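Side-chain contact in bacterioferritin (Rhodobacter capsulatus, PDB 1JGC), which stores iron in a 24-subunit heme-containing shell and probably oxidises Fe(2+) with dioxygen to lay down the ferric mineral core inside: residues H28-L31 with Q32-W35. Sequence-based numbering, arbitrary orientation.
Sequences HFRL and QEDW
Leu-31 meets Trp-35 one helical turn on, with CG of Leu-31 3.9 Å from CZ2 on the six-membered ring of Trp-35. The same indole turns one face to the backbone: the carbonyl O of Leu-31 sits 3.3 Å above the ring plane, displaced toward the rim. With CG of Trp-35 anti to its carbonyl carbon (chi1 -70°), the ring folds back along the helix over that oxygen. The oxygen also accepts the N-H of Trp-35 in the carbonyl plane, but the bond is bent, 136° at the hydrogen. It follows three i to i+4 bonds, of which Gln-32 N to His-28 O is the shortest at 2.8 Å and the straightest at 166°.

Farther round the helix, OE1 of Glu-33 lies 3.5 Å from CE1 of Phe-29, the two side chains running side by side. CE2 of Phe-29 lies 3.6 Å from the guanidinium plane of Arg-30, on one face and displaced toward its rim. NH1 of Arg-30 stays 5.4 Å from OE1 of Glu-33, and the salt bridge of NE goes instead to Asp-56 of a second subunit.

The indole also packs on Pro-83 and Thr-86 and makes a cation-pi contact with Arg-143 of a third subunit; an alanine in place of Trp-35 would probably leave that arginine without its aromatic partner and strip the cover from Leu-31 O. His-28 bonds through NE2 to the backbone N of Gly-80. The i to i+4 backbone bonds and the Leu-31/Trp-35 and Phe-29/Glu-33 pairs belong to the C-terminal end of helix 5-34, a long helix of the ferritin four-helix bundle, where it meets neighbouring subunits of the shell.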
loop_
_atom_site.group_PDB
_atom_site.type_symbol
_atom_site.label_atom_id
_atom_site.label_comp_id
_atom_site.label_asym_id
_atom_site.label_seq_id
_atom_site.Cartn_x
_atom_site.Cartn_y
_atom_site.Cartn_z
ATOM N N HIS A 28 -48.689 -2.800 1.644
ATOM C CA HIS A 28 -48.583 -1.364 1.830
ATOM C C HIS A 28 -47.329 -0.832 1.169
ATOM O O HIS A 28 -47.332 0.260 0.600
ATOM C CB HIS A 28 -48.599 -1.025 3.315
ATOM C CG HIS A 28 -49.970 -1.030 3.909
ATOM N ND1 HIS A 28 -50.199 -0.925 5.262
ATOM C CD2 HIS A 28 -51.192 -1.099 3.325
ATOM C CE1 HIS A 28 -51.501 -0.925 5.487
ATOM N NE2 HIS A 28 -52.126 -1.029 4.328
ATOM N N PHE A 29 -46.255 -1.609 1.241
ATOM C CA PHE A 29 -44.994 -1.224 0.613
ATOM C C PHE A 29 -45.239 -1.077 -0.894
ATOM O O PHE A 29 -44.952 -0.040 -1.483
ATOM C CB PHE A 29 -43.925 -2.291 0.904
ATOM C CG PHE A 29 -42.897 -2.446 -0.182
ATOM C CD1 PHE A 29 -42.093 -1.384 -0.560
ATOM C CD2 PHE A 29 -42.744 -3.664 -0.835
ATOM C CE1 PHE A 29 -41.153 -1.530 -1.575
ATOM C CE2 PHE A 29 -41.802 -3.819 -1.853
ATOM C CZ PHE A 29 -41.008 -2.754 -2.222
ATOM N N ARG A 30 -45.802 -2.115 -1.498
ATOM C CA ARG A 30 -46.082 -2.107 -2.921
ATOM C C ARG A 30 -47.021 -0.980 -3.321
ATOM O O ARG A 30 -46.782 -0.274 -4.300
ATOM C CB ARG A 30 -46.652 -3.461 -3.341
ATOM C CG ARG A 30 -45.570 -4.452 -3.692
ATOM C CD ARG A 30 -44.798 -3.896 -4.858
ATOM N NE ARG A 30 -43.510 -4.537 -5.070
ATOM C CZ ARG A 30 -42.525 -3.983 -5.769
ATOM N NH1 ARG A 30 -42.688 -2.787 -6.310
ATOM N NH2 ARG A 30 -41.379 -4.622 -5.928
ATOM N N LEU A 31 -48.089 -0.816 -2.554
ATOM C CA LEU A 31 -49.064 0.234 -2.798
ATOM C C LEU A 31 -48.384 1.610 -2.739
ATOM O O LEU A 31 -48.518 2.424 -3.652
ATOM C CB LEU A 31 -50.163 0.144 -1.738
ATOM C CG LEU A 31 -51.626 -0.147 -2.103
ATOM C CD1 LEU A 31 -51.790 -0.689 -3.511
ATOM C CD2 LEU A 31 -52.151 -1.120 -1.080
ATOM N N GLN A 32 -47.655 1.867 -1.658
ATOM C CA GLN A 32 -46.963 3.142 -1.496
ATOM C C GLN A 32 -45.938 3.382 -2.607
ATOM O O GLN A 32 -45.704 4.516 -3.018
ATOM C CB GLN A 32 -46.289 3.189 -0.120
ATOM C CG GLN A 32 -47.300 3.156 1.009
ATOM C CD GLN A 32 -46.719 2.727 2.339
ATOM O OE1 GLN A 32 -45.635 2.151 2.403
ATOM N NE2 GLN A 32 -47.454 2.992 3.413
ATOM N N GLU A 33 -45.334 2.309 -3.095
ATOM C CA GLU A 33 -44.349 2.429 -4.153
ATOM C C GLU A 33 -45.034 2.917 -5.429
ATOM O O GLU A 33 -44.524 3.802 -6.118
ATOM C CB GLU A 33 -43.676 1.079 -4.402
ATOM C CG GLU A 33 -42.422 1.165 -5.241
ATOM C CD GLU A 33 -41.299 1.884 -4.512
ATOM O OE1 GLU A 33 -40.929 1.447 -3.394
ATOM O OE2 GLU A 33 -40.777 2.885 -5.051
ATOM N N ASP A 34 -46.193 2.342 -5.737
ATOM C CA ASP A 34 -46.945 2.719 -6.935
ATOM C C ASP A 34 -47.511 4.146 -6.829
ATOM O O ASP A 34 -47.777 4.785 -7.853
ATOM C CB ASP A 34 -48.071 1.703 -7.193
ATOM C CG ASP A 34 -48.816 1.963 -8.505
ATOM O OD1 ASP A 34 -48.159 2.133 -9.563
ATOM O OD2 ASP A 34 -50.069 1.987 -8.482
ATOM N N TRP A 35 -47.685 4.642 -5.599
ATOM C CA TRP A 35 -48.187 6.000 -5.386
ATOM C C TRP A 35 -47.058 7.006 -5.553
ATOM O O TRP A 35 -47.291 8.214 -5.620
ATOM C CB TRP A 35 -48.798 6.163 -3.987
ATOM C CG TRP A 35 -50.089 5.418 -3.789
ATOM C CD1 TRP A 35 -50.996 5.081 -4.756
ATOM C CD2 TRP A 35 -50.614 4.902 -2.554
ATOM N NE1 TRP A 35 -52.044 4.385 -4.202
ATOM C CE2 TRP A 35 -51.836 4.263 -2.854
ATOM C CE3 TRP A 35 -50.168 4.918 -1.225
ATOM C CZ2 TRP A 35 -52.615 3.643 -1.875
ATOM C CZ3 TRP A 35 -50.946 4.299 -0.248
ATOM C CH2 TRP A 35 -52.155 3.672 -0.583
#